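Local coordinates for BLUF domain-containing protein (Acinetobacter baumannii, PDB 6W6Z) that probably acts as a blue-light photoreceptor of the BLUF family, carrying a bound flavin, here flavin mononucleotide, against its mixed beta sheet, at residues C6-R11 against K77-Y82; L42-N47 against Y96-T101; F50-G55 against F127-L132. All blocks are in the same frame, centred on the assembly; numbering follows the deposited sequence.

In the fold
All three contacts share one five-stranded mixed sheet, in the order 73-83, 2-11, 48-54, 39-45, 95-98. Interaction 1 joins one edge strand to strand 2-11, and interaction 2 joins the other edge strand to strand 39-45. Their centres are about 15 Å apart. Interaction 3 packs a helix on strand 48-54, which lies between these two pairs. The flavin ties the set together. Tyr7 of interaction 1 meets Gln51 of interaction 3, with OH and OE1 2.8 Å apart, and Gln51 is hydrogen-bonded to the flavin. Leu42 of interaction 2 also touches the flavin. On the other face, Tyr43 CD2 lies 3.7 Å from Phe128 CZ, linking interactions 2 and 3.

Interaction 1: C6-R11 against K77-Y82; sequences CYASQR and KWLCTY. With FMN (flavin mononucleotide), chain B.
Lys77 and Ala8 form a hydrogen-bonded antiparallel pair. Lys77 N donates to Ala8 O over 2.7 Å, and Ala8 N returns a bond to Lys77 O over 2.9 Å. Further along, Cys6 N donates to Cys80 O at 2.9 Å in a nearly straight bond (N-H...O 170°). The carbonyl of Cys6 takes two N-H groups: Leu79 N at 2.9 Å, and Cys80 N in a weak bond of 3.3 Å. Two residues, Leu79 and Cys80, are thus set against the single residue Cys6, which makes a classic beta bulge. It lies where strand 73-83, an outermost strand of the BLUF sheet within the chain, pairs with strand 2-11.

Cys6 O also sits at the edge of the Trp78 indole, 3.6 Å from CD1. The indole N-H, on NE1, bonds in the ring plane to OG1 of Thr81 on the same strand.

Tyr7 and Trp78 share one face of the sheet as a non-hydrogen-bonded pair. CG of Tyr7 stands between its backbone N and carbonyl carbon (chi1 77°). The ring therefore leads away from 77-82, and OH lies 3.6 Å from methyl carbon C7M of the flavin. That hydroxyl is hydrogen-bonded to Gln51. On the opposite face, Cys6 CB packs against Cys80 SG at 4.0 Å. The extended Lys77 chain carries NZ off to the carbonyl of Leu118.

All five hydrogen bonds between the two segments are backbone to backbone, so the pairing does not depend on the polar ends of the side chains. The Tyr7 hydroxyl takes no part in it and lies at the flavin site.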
loop_
_atom_site.group_PDB
_atom_site.type_symbol
_atom_site.label_atom_id
_atom_site.label_comp_id
_atom_site.label_asym_id
_atom_site.label_seq_id
_atom_site.Cartn_x
_atom_site.Cartn_y
_atom_site.Cartn_z
ATOM N N CYS A 6 -6.930 -1.228 -5.558
ATOM C CA CYS A 6 -5.660 -0.474 -5.649
ATOM C C CYS A 6 -5.992 1.009 -5.616
ATOM O O CYS A 6 -6.953 1.431 -6.295
ATOM C CB CYS A 6 -4.854 -0.799 -6.913
ATOM S SG CYS A 6 -4.410 -2.556 -7.067
ATOM N N TYR A 7 -5.180 1.780 -4.917
ATOM C CA TYR A 7 -5.300 3.245 -4.910
ATOM C C TYR A 7 -3.927 3.839 -4.687
ATOM O O TYR A 7 -2.977 3.194 -4.210
ATOM C CB TYR A 7 -6.342 3.695 -3.876
ATOM C CG TYR A 7 -5.790 3.636 -2.480
ATOM C CD1 TYR A 7 -5.064 4.700 -1.965
ATOM C CD2 TYR A 7 -5.893 2.476 -1.723
ATOM C CE1 TYR A 7 -4.485 4.622 -0.704
ATOM C CE2 TYR A 7 -5.340 2.404 -0.448
ATOM C CZ TYR A 7 -4.619 3.476 0.051
ATOM O OH TYR A 7 -4.015 3.383 1.269
ATOM N N ALA A 8 -3.822 5.116 -5.023
ATOM C CA ALA A 8 -2.619 5.878 -4.700
ATOM C C ALA A 8 -3.062 7.140 -3.948
ATOM O O ALA A 8 -4.263 7.543 -4.029
ATOM C CB ALA A 8 -1.811 6.157 -5.955
ATOM N N SER A 9 -2.167 7.690 -3.148
ATOM C CA SER A 9 -2.471 8.855 -2.268
ATOM C C SER A 9 -1.209 9.698 -2.081
ATOM O O SER A 9 -0.101 9.205 -2.332
ATOM C CB SER A 9 -3.006 8.425 -0.919
ATOM O OG SER A 9 -1.985 7.772 -0.178
ATOM N N GLN A 10 -1.402 10.943 -1.668
ATOM C CA GLN A 10 -0.290 11.847 -1.283
ATOM C C GLN A 10 -0.085 11.738 0.228
ATOM O O GLN A 10 -1.067 11.767 1.030
ATOM C CB GLN A 10 -0.607 13.275 -1.719
ATOM C CG GLN A 10 0.597 14.192 -1.587
ATOM C CD GLN A 10 1.665 13.941 -2.628
ATOM O OE1 GLN A 10 1.445 13.248 -3.607
ATOM N NE2 GLN A 10 2.833 14.535 -2.446
ATOM N N ARG A 11 1.156 11.601 0.655
ATOM C CA ARG A 11 1.402 11.589 2.106
ATOM C C ARG A 11 1.106 12.984 2.650
ATOM O O ARG A 11 1.497 13.950 1.984
ATOM C CB ARG A 11 2.852 11.241 2.416
ATOM C CG ARG A 11 3.088 11.231 3.910
ATOM C CD ARG A 11 4.515 10.953 4.217
ATOM N NE ARG A 11 5.338 12.148 4.258
ATOM C CZ ARG A 11 5.427 12.950 5.319
ATOM N NH1 ARG A 11 4.710 12.700 6.408
ATOM N NH2 ARG A 11 6.215 14.006 5.262
ATOM N N LYS A 77 -6.504 8.672 -4.910
ATOM C CA LYS A 77 -6.858 8.309 -6.300
ATOM C C LYS A 77 -7.145 6.804 -6.388
ATOM O O LYS A 77 -6.196 5.981 -6.506
ATOM C CB LYS A 77 -5.719 8.733 -7.226
ATOM C CG LYS A 77 -5.928 8.420 -8.699
ATOM C CD LYS A 77 -4.725 8.816 -9.546
ATOM C CE LYS A 77 -4.996 8.684 -11.024
ATOM N NZ LYS A 77 -3.735 8.547 -11.787
ATOM N N TRP A 78 -8.431 6.453 -6.392
ATOM C CA TRP A 78 -8.904 5.056 -6.543
ATOM C C TRP A 78 -8.610 4.578 -7.966
ATOM O O TRP A 78 -9.107 5.201 -8.929
ATOM C CB TRP A 78 -10.388 4.996 -6.188
ATOM C CG TRP A 78 -11.014 3.641 -6.197
ATOM C CD1 TRP A 78 -10.401 2.434 -6.283
ATOM C CD2 TRP A 78 -12.404 3.370 -5.985
ATOM N NE1 TRP A 78 -11.313 1.425 -6.197
ATOM C CE2 TRP A 78 -12.558 1.971 -6.002
ATOM C CE3 TRP A 78 -13.530 4.182 -5.804
ATOM C CZ2 TRP A 78 -13.808 1.369 -5.848
ATOM C CZ3 TRP A 78 -14.760 3.586 -5.640
ATOM C CH2 TRP A 78 -14.895 2.197 -5.673
ATOM N N LEU A 79 -7.800 3.535 -8.118
ATOM C CA LEU A 79 -7.380 3.086 -9.456
ATOM C C LEU A 79 -8.327 2.009 -9.961
ATOM O O LEU A 79 -8.795 2.112 -11.107
ATOM C CB LEU A 79 -5.940 2.599 -9.391
ATOM C CG LEU A 79 -4.958 3.745 -9.219
ATOM C CD1 LEU A 79 -3.572 3.223 -8.837
ATOM C CD2 LEU A 79 -4.910 4.554 -10.506
ATOM N N CYS A 80 -8.586 0.989 -9.166
ATOM C CA CYS A 80 -9.451 -0.101 -9.653
ATOM C C CYS A 80 -9.847 -0.980 -8.499
ATOM O O CYS A 80 -9.161 -0.963 -7.453
ATOM C CB CYS A 80 -8.750 -0.951 -10.700
ATOM S SG CYS A 80 -7.205 -1.631 -10.053
ATOM N N THR A 81 -10.925 -1.717 -8.725
ATOM C CA THR A 81 -11.324 -2.885 -7.923
ATOM C C THR A 81 -11.678 -4.001 -8.891
ATOM O O THR A 81 -12.418 -3.698 -9.814
ATOM C CB THR A 81 -12.550 -2.584 -7.064
ATOM O OG1 THR A 81 -12.310 -1.335 -6.389
ATOM C CG2 THR A 81 -12.803 -3.726 -6.108
ATOM N N TYR A 82 -11.199 -5.220 -8.677
ATOM C CA TYR A 82 -11.622 -6.328 -9.563
ATOM C C TYR A 82 -11.617 -7.640 -8.799
ATOM O O TYR A 82 -10.905 -7.771 -7.805
ATOM C CB TYR A 82 -10.731 -6.318 -10.802
ATOM C CG TYR A 82 -9.257 -6.440 -10.563
ATOM C CD1 TYR A 82 -8.455 -5.335 -10.419
ATOM C CD2 TYR A 82 -8.652 -7.684 -10.492
ATOM C CE1 TYR A 82 -7.091 -5.462 -10.212
ATOM C CE2 TYR A 82 -7.290 -7.832 -10.280
ATOM C CZ TYR A 82 -6.496 -6.709 -10.150
ATOM O OH TYR A 82 -5.142 -6.813 -9.935
HETATM N N1 FMN B . -5.322 -0.058 8.304
HETATM C C2 FMN B . -5.537 -1.378 8.169
HETATM O O2 FMN B . -6.237 -1.953 9.063
HETATM N N3 FMN B . -5.152 -2.057 7.068
HETATM C C4 FMN B . -4.460 -1.489 6.068
HETATM O O4 FMN B . -4.075 -2.110 5.081
HETATM C C4A FMN B . -4.134 -0.073 6.178
HETATM N N5 FMN B . -3.443 0.578 5.265
HETATM C C5A FMN B . -3.252 1.912 5.425
HETATM C C6 FMN B . -2.522 2.569 4.460
HETATM C C7 FMN B . -2.318 3.935 4.545
HETATM C C7M FMN B . -1.502 4.584 3.471
HETATM C C8 FMN B . -2.734 4.693 5.738
HETATM C C8M FMN B . -2.428 6.183 5.797
HETATM C C9 FMN B . -3.471 4.027 6.702
HETATM C C9A FMN B . -3.701 2.660 6.595
HETATM N N10 FMN B . -4.379 1.948 7.577
HETATM C C10 FMN B . -4.625 0.605 7.373
HETATM C "C1'" FMN B . -4.883 2.579 8.843
HETATM C "C2'" FMN B . -6.340 2.981 8.870
HETATM O "O2'" FMN B . -6.500 4.174 8.085
HETATM C "C3'" FMN B . -6.726 3.259 10.346
HETATM O "O3'" FMN B . -5.746 4.068 11.005
HETATM C "C4'" FMN B . -6.794 2.008 11.198
HETATM O "O4'" FMN B . -7.674 1.044 10.576
HETATM C "C5'" FMN B . -7.349 2.337 12.606
HETATM O "O5'" FMN B . -8.699 2.848 12.586
HETATM P P FMN B . -9.562 3.192 13.947
HETATM O O1P FMN B . -9.296 4.672 14.154
HETATM O O2P FMN B . -10.972 2.830 13.515
HETATM O O3P FMN B . -9.008 2.337 15.073
#

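Interaction 2: L42-N47 against Y96-T101; sequences LYYADN and YVQRNT
Leu42 O accepts the N-H of Val97 at 3.0 Å, with the donor in the carbonyl plane. Val97 O in turn takes the N-H of Tyr44 at 3.2 Å. It also receives a CA-H contact from Tyr43.

Beyond Val97 the strands part. Tyr44 O and Arg99 N are too far apart to bond directly, so a water spans the gap. It donates to Tyr44 O at 2.7 Å and accepts from Arg99 N at 3.0 Å. Both backbone groups are thus satisfied where the direct ladder stops.

These bonds join strand 39-45 to strand 95-98 in parallel, at one edge of the mixed BLUF sheet. The neighbouring strand pairs in the sheet are antiparallel. Just past the contact, Asn100 is the N-cap of helix 101-109, its OD1 accepting from Ile103 N.

Past the water, Asp46 and Arg99 meet through their side chains. The Arg99 chain bends at chi3 (70°), which turns the guanidinium toward Asp46. Arg99 NH1 forms a salt bridge with Asp46 OD1 at 3.0 Å. The carboxylate oxygen lies in the guanidinium plane and is met on its syn side. The bond is bent (136°), and the two flat groups stand almost perpendicular, 85° apart. Both partners have further bonds: Arg99 NE forms a salt bridge with Glu104, and Asp46 OD2 accepts from Phe115 N. Tyr43 OH is hydrogen-bonded to Phe115 O and also lies 3.6 Å from Arg99 CG.

The same Arg99 chain lies along Ala45, with CG 3.7 Å from its CB. On the face carrying Leu42, the side chains of Tyr44 and Tyr96 run alongside each other in the same direction. CB of Tyr44 meets the edge of the Tyr96 ring, 3.4 Å from OH.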
loop_
_atom_site.group_PDB
_atom_site.type_symbol
_atom_site.label_atom_id
_atom_site.label_comp_id
_atom_site.label_asym_id
_atom_site.label_seq_id
_atom_site.Cartn_x
_atom_site.Cartn_y
_atom_site.Cartn_z
ATOM N N LEU A 42 1.942 -2.192 0.463
ATOM C CA LEU A 42 2.009 -0.721 0.641
ATOM C C LEU A 42 3.352 -0.327 0.088
ATOM O O LEU A 42 4.337 -0.846 0.587
ATOM C CB LEU A 42 1.871 -0.322 2.111
ATOM C CG LEU A 42 1.817 1.189 2.359
ATOM C CD1 LEU A 42 0.586 1.804 1.696
ATOM C CD2 LEU A 42 1.842 1.522 3.838
ATOM N N TYR A 43 3.361 0.571 -0.893
ATOM C CA TYR A 43 4.583 1.150 -1.479
ATOM C C TYR A 43 4.591 2.589 -1.017
ATOM O O TYR A 43 3.555 3.261 -1.091
ATOM C CB TYR A 43 4.562 1.044 -3.006
ATOM C CG TYR A 43 5.546 1.920 -3.748
ATOM C CD1 TYR A 43 6.868 1.542 -3.908
ATOM C CD2 TYR A 43 5.139 3.100 -4.344
ATOM C CE1 TYR A 43 7.752 2.316 -4.645
ATOM C CE2 TYR A 43 6.029 3.923 -5.028
ATOM C CZ TYR A 43 7.341 3.514 -5.195
ATOM O OH TYR A 43 8.235 4.284 -5.898
ATOM N N TYR A 44 5.742 3.075 -0.604
ATOM C CA TYR A 44 5.929 4.495 -0.239
ATOM C C TYR A 44 7.134 5.018 -0.992
ATOM O O TYR A 44 8.207 4.397 -0.884
ATOM C CB TYR A 44 6.143 4.678 1.271
ATOM C CG TYR A 44 6.421 6.120 1.605
ATOM C CD1 TYR A 44 5.400 7.061 1.586
ATOM C CD2 TYR A 44 7.720 6.572 1.768
ATOM C CE1 TYR A 44 5.658 8.408 1.794
ATOM C CE2 TYR A 44 7.994 7.909 2.016
ATOM C CZ TYR A 44 6.969 8.837 1.984
ATOM O OH TYR A 44 7.233 10.167 2.184
ATOM N N ALA A 45 6.992 6.162 -1.644
ATOM C CA ALA A 45 8.146 6.890 -2.215
ATOM C C ALA A 45 7.729 8.315 -2.533
ATOM O O ALA A 45 6.507 8.565 -2.793
ATOM C CB ALA A 45 8.610 6.192 -3.466
ATOM N N ASP A 46 8.677 9.240 -2.495
ATOM C CA ASP A 46 8.438 10.605 -3.017
ATOM C C ASP A 46 7.132 11.182 -2.428
ATOM O O ASP A 46 6.313 11.771 -3.179
ATOM C CB ASP A 46 8.449 10.542 -4.553
ATOM C CG ASP A 46 9.840 10.411 -5.139
ATOM O OD1 ASP A 46 10.744 10.140 -4.364
ATOM O OD2 ASP A 46 10.015 10.620 -6.376
ATOM N N ASN A 47 6.953 11.082 -1.113
ATOM C CA ASN A 47 5.809 11.659 -0.340
ATOM C C ASN A 47 4.476 11.134 -0.864
ATOM O O ASN A 47 3.494 11.897 -0.823
ATOM C CB ASN A 47 5.796 13.193 -0.371
ATOM C CG ASN A 47 6.899 13.792 0.483
ATOM O OD1 ASN A 47 7.278 13.222 1.510
ATOM N ND2 ASN A 47 7.428 14.933 0.067
ATOM N N TYR A 96 5.532 -4.269 2.868
ATOM C CA TYR A 96 6.042 -2.900 2.707
ATOM C C TYR A 96 7.177 -2.911 1.700
ATOM O O TYR A 96 8.164 -3.628 1.914
ATOM C CB TYR A 96 6.492 -2.342 4.042
ATOM C CG TYR A 96 6.903 -0.897 3.946
ATOM C CD1 TYR A 96 6.030 0.056 3.440
ATOM C CD2 TYR A 96 8.150 -0.487 4.310
ATOM C CE1 TYR A 96 6.378 1.390 3.351
ATOM C CE2 TYR A 96 8.515 0.847 4.250
ATOM C CZ TYR A 96 7.641 1.782 3.727
ATOM O OH TYR A 96 8.008 3.098 3.647
ATOM N N VAL A 97 7.058 -2.059 0.681
ATOM C CA VAL A 97 8.103 -1.869 -0.366
ATOM C C VAL A 97 8.409 -0.382 -0.532
ATOM O O VAL A 97 7.483 0.422 -0.641
ATOM C CB VAL A 97 7.628 -2.491 -1.687
ATOM C CG1 VAL A 97 8.655 -2.358 -2.787
ATOM C CG2 VAL A 97 7.236 -3.927 -1.494
ATOM N N GLN A 98 9.684 -0.027 -0.595
ATOM C CA GLN A 98 10.091 1.363 -0.889
ATOM C C GLN A 98 10.767 1.372 -2.253
ATOM O O GLN A 98 10.831 0.339 -2.870
ATOM C CB GLN A 98 10.986 1.922 0.221
ATOM C CG GLN A 98 10.242 2.055 1.548
ATOM C CD GLN A 98 10.992 2.867 2.578
ATOM O OE1 GLN A 98 10.382 3.440 3.490
ATOM N NE2 GLN A 98 12.308 2.899 2.442
ATOM N N ARG A 99 11.160 2.554 -2.723
ATOM C CA ARG A 99 11.873 2.746 -4.007
ATOM C C ARG A 99 13.094 1.817 -4.077
ATOM O O ARG A 99 13.893 1.734 -3.105
ATOM C CB ARG A 99 12.336 4.198 -4.118
ATOM C CG ARG A 99 11.640 5.027 -5.169
ATOM C CD ARG A 99 12.105 6.460 -5.046
ATOM N NE ARG A 99 13.483 6.664 -5.443
ATOM C CZ ARG A 99 14.061 7.856 -5.482
ATOM N NH1 ARG A 99 13.373 8.916 -5.091
ATOM N NH2 ARG A 99 15.327 7.979 -5.851
ATOM N N ASN A 100 13.246 1.134 -5.201
ATOM C CA ASN A 100 14.397 0.256 -5.488
ATOM C C ASN A 100 14.752 0.535 -6.940
ATOM O O ASN A 100 13.951 1.229 -7.614
ATOM C CB ASN A 100 14.075 -1.211 -5.201
ATOM C CG ASN A 100 13.033 -1.811 -6.124
ATOM O OD1 ASN A 100 12.897 -1.403 -7.282
ATOM N ND2 ASN A 100 12.324 -2.820 -5.630
ATOM N N THR A 101 15.876 0.007 -7.413
ATOM C CA THR A 101 16.339 0.336 -8.785
ATOM C C THR A 101 15.358 -0.210 -9.829
ATOM O O THR A 101 15.190 0.455 -10.829
ATOM C CB THR A 101 17.813 -0.051 -8.992
ATOM O OG1 THR A 101 17.968 -1.452 -8.816
ATOM C CG2 THR A 101 18.748 0.688 -8.074
HETATM O O HOH W 1 10.846 4.911 -0.934
#

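Interaction 3: F50-G55 against F127-L132; sequences FQCLEG and FFLNEL. With FMN (flavin mononucleotide), chain B.
Phe50 and Cys52 meet helix 127-132 where it crosses strand 50-54 at 82°, with the two axes 10.9 Å apart. This is helix-on-sheet packing in the BLUF fold. The helix, part of helix 125-134, covers the sheet face opposite the flavin. No hydrogen bond joins the two segments, and the contact is apolar.

The rings of Phe50 and Phe128 make a T-shaped (edge-to-face) pair. Their centroids are 5.2 Å apart and their planes stand at 88°. The edge belongs to Phe128: its CE2 comes down over one face of Phe50, off the centre of the ring, and lies 3.7 Å from CG. With CG of Phe50 anti to its backbone N (chi1 168°), the ring presents a face to Phe128. The two side chains pass one another, each heading toward the other's backbone.

Two leucines of the helix fill in around the Phe50 ring. Leu132 CD1 reaches CD1 of Phe50 at 3.7 Å. Leu129 leaves the helix obliquely to the strand, yet its CD2 touches Phe50 CE1 at 3.9 Å. The same methyl meets Cys52 CB at 4.0 Å, so one branch bridges two residues of the strand. Phe128 also packs edge-to-face with Tyr43, which continues the apolar layer onto the next strand.

Side chains alternate along the strand, so Gln51, between Phe50 and Cys52, points away from the helix toward the flavin. Leu53 follows on that side. The Gln51 chain runs out extended, and its amide nitrogen spans two flavin acceptors. NE2 donates to N5 at 3.0 Å, and makes a weaker, bent bond to O4 at 3.1 Å.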
loop_
_atom_site.group_PDB
_atom_site.type_symbol
_atom_site.label_atom_id
_atom_site.label_comp_id
_atom_site.label_asym_id
_atom_site.label_seq_id
_atom_site.Cartn_x
_atom_site.Cartn_y
_atom_site.Cartn_z
ATOM N N PHE A 50 1.124 3.924 -2.624
ATOM C CA PHE A 50 0.324 3.056 -3.492
ATOM C C PHE A 50 -0.041 1.882 -2.612
ATOM O O PHE A 50 0.863 1.429 -1.898
ATOM C CB PHE A 50 1.071 2.614 -4.749
ATOM C CG PHE A 50 0.343 1.504 -5.477
ATOM C CD1 PHE A 50 0.426 0.178 -5.057
ATOM C CD2 PHE A 50 -0.537 1.810 -6.501
ATOM C CE1 PHE A 50 -0.293 -0.821 -5.696
ATOM C CE2 PHE A 50 -1.243 0.802 -7.161
ATOM C CZ PHE A 50 -1.147 -0.503 -6.737
ATOM N N GLN A 51 -1.307 1.500 -2.565
ATOM C CA GLN A 51 -1.659 0.301 -1.793
ATOM C C GLN A 51 -2.537 -0.614 -2.623
ATOM O O GLN A 51 -3.435 -0.140 -3.357
ATOM C CB GLN A 51 -2.318 0.669 -0.471
ATOM C CG GLN A 51 -2.429 -0.520 0.453
ATOM C CD GLN A 51 -2.975 -0.174 1.814
ATOM O OE1 GLN A 51 -3.862 0.675 1.944
ATOM N NE2 GLN A 51 -2.409 -0.799 2.845
ATOM N N CYS A 52 -2.346 -1.911 -2.447
ATOM C CA CYS A 52 -3.261 -2.933 -2.982
ATOM C C CYS A 52 -3.768 -3.761 -1.805
ATOM O O CYS A 52 -2.942 -4.143 -0.958
ATOM C CB CYS A 52 -2.501 -3.673 -4.078
ATOM S SG CYS A 52 -3.146 -5.320 -4.439
ATOM N N LEU A 53 -5.096 -3.901 -1.683
ATOM C CA LEU A 53 -5.783 -4.721 -0.668
ATOM C C LEU A 53 -6.418 -5.922 -1.366
ATOM O O LEU A 53 -7.096 -5.711 -2.400
ATOM C CB LEU A 53 -6.859 -3.885 0.028
ATOM C CG LEU A 53 -6.392 -2.569 0.669
ATOM C CD1 LEU A 53 -7.584 -1.752 1.135
ATOM C CD2 LEU A 53 -5.448 -2.854 1.822
ATOM N N GLU A 54 -6.275 -7.114 -0.793
ATOM C CA GLU A 54 -6.888 -8.356 -1.337
ATOM C C GLU A 54 -7.724 -9.024 -0.256
ATOM O O GLU A 54 -7.174 -9.215 0.852
ATOM C CB GLU A 54 -5.846 -9.407 -1.748
ATOM C CG GLU A 54 -4.965 -9.013 -2.896
ATOM C CD GLU A 54 -3.782 -9.956 -3.172
ATOM O OE1 GLU A 54 -3.423 -10.774 -2.310
ATOM O OE2 GLU A 54 -3.204 -9.843 -4.238
ATOM N N GLY A 55 -8.943 -9.464 -0.596
ATOM C CA GLY A 55 -9.803 -10.215 0.340
ATOM C C GLY A 55 -11.270 -10.096 -0.005
ATOM O O GLY A 55 -11.592 -9.640 -1.133
ATOM N N PHE A 127 2.717 -4.351 -14.708
ATOM C CA PHE A 127 4.170 -4.350 -14.385
ATOM C C PHE A 127 4.391 -3.934 -12.929
ATOM O O PHE A 127 5.248 -4.549 -12.275
ATOM C CB PHE A 127 4.960 -3.400 -15.284
ATOM N N PHE A 128 3.665 -2.921 -12.441
ATOM C CA PHE A 128 3.939 -2.343 -11.101
ATOM C C PHE A 128 3.607 -3.341 -9.997
ATOM O O PHE A 128 4.457 -3.483 -9.091
ATOM C CB PHE A 128 3.221 -1.030 -10.832
ATOM C CG PHE A 128 3.747 -0.280 -9.626
ATOM C CD1 PHE A 128 5.063 0.162 -9.569
ATOM C CD2 PHE A 128 2.906 0.009 -8.556
ATOM C CE1 PHE A 128 5.524 0.874 -8.471
ATOM C CE2 PHE A 128 3.367 0.726 -7.463
ATOM C CZ PHE A 128 4.667 1.181 -7.437
ATOM N N LEU A 129 2.457 -4.004 -10.048
ATOM C CA LEU A 129 2.137 -5.037 -9.044
ATOM C C LEU A 129 3.202 -6.141 -9.091
ATOM O O LEU A 129 3.627 -6.615 -8.009
ATOM C CB LEU A 129 0.744 -5.600 -9.285
ATOM C CG LEU A 129 -0.420 -4.707 -8.892
ATOM C CD1 LEU A 129 -1.748 -5.384 -9.243
ATOM C CD2 LEU A 129 -0.379 -4.363 -7.406
ATOM N N ASN A 130 3.651 -6.536 -10.284
ATOM C CA ASN A 130 4.645 -7.623 -10.397
ATOM C C ASN A 130 5.934 -7.161 -9.717
ATOM O O ASN A 130 6.502 -7.979 -8.969
ATOM C CB ASN A 130 4.851 -8.110 -11.831
ATOM C CG ASN A 130 5.958 -9.136 -11.880
ATOM O OD1 ASN A 130 5.767 -10.290 -11.483
ATOM N ND2 ASN A 130 7.142 -8.690 -12.265
ATOM N N GLU A 131 6.345 -5.906 -9.914
ATOM C CA GLU A 131 7.558 -5.333 -9.273
ATOM C C GLU A 131 7.372 -5.348 -7.759
ATOM O O GLU A 131 8.336 -5.655 -7.048
ATOM C CB GLU A 131 7.878 -3.912 -9.754
ATOM C CG GLU A 131 8.436 -3.836 -11.164
ATOM C CD GLU A 131 9.700 -4.650 -11.406
ATOM O OE1 GLU A 131 9.756 -5.353 -12.450
ATOM O OE2 GLU A 131 10.605 -4.646 -10.521
ATOM N N LEU A 132 6.174 -5.039 -7.270
ATOM C CA LEU A 132 5.910 -5.021 -5.796
ATOM C C LEU A 132 5.935 -6.450 -5.250
ATOM O O LEU A 132 6.398 -6.630 -4.108
ATOM C CB LEU A 132 4.572 -4.356 -5.515
ATOM C CG LEU A 132 4.462 -2.861 -5.826
ATOM C CD1 LEU A 132 3.116 -2.339 -5.320
ATOM C CD2 LEU A 132 5.600 -2.071 -5.200
HETATM N N1 FMN B . -5.322 -0.058 8.304
HETATM C C2 FMN B . -5.537 -1.378 8.169
HETATM O O2 FMN B . -6.237 -1.953 9.063
HETATM N N3 FMN B . -5.152 -2.057 7.068
HETATM C C4 FMN B . -4.460 -1.489 6.068
HETATM O O4 FMN B . -4.075 -2.110 5.081
HETATM C C4A FMN B . -4.134 -0.073 6.178
HETATM N N5 FMN B . -3.443 0.578 5.265
HETATM C C5A FMN B . -3.252 1.912 5.425
HETATM C C6 FMN B . -2.522 2.569 4.460
HETATM C C7 FMN B . -2.318 3.935 4.545
HETATM C C7M FMN B . -1.502 4.584 3.471
HETATM C C8 FMN B . -2.734 4.693 5.738
HETATM C C8M FMN B . -2.428 6.183 5.797
HETATM C C9 FMN B . -3.471 4.027 6.702
HETATM C C9A FMN B . -3.701 2.660 6.595
HETATM N N10 FMN B . -4.379 1.948 7.577
HETATM C C10 FMN B . -4.625 0.605 7.373
HETATM C "C1'" FMN B . -4.883 2.579 8.843
HETATM C "C2'" FMN B . -6.340 2.981 8.870
HETATM O "O2'" FMN B . -6.500 4.174 8.085
HETATM C "C3'" FMN B . -6.726 3.259 10.346
HETATM O "O3'" FMN B . -5.746 4.068 11.005
HETATM C "C4'" FMN B . -6.794 2.008 11.198
HETATM O "O4'" FMN B . -7.674 1.044 10.576
HETATM C "C5'" FMN B . -7.349 2.337 12.606
HETATM O "O5'" FMN B . -8.699 2.848 12.586
HETATM P P FMN B . -9.562 3.192 13.947
HETATM O O1P FMN B . -9.296 4.672 14.154
HETATM O O2P FMN B . -10.972 2.830 13.515
HETATM O O3P FMN B . -9.008 2.337 15.073
#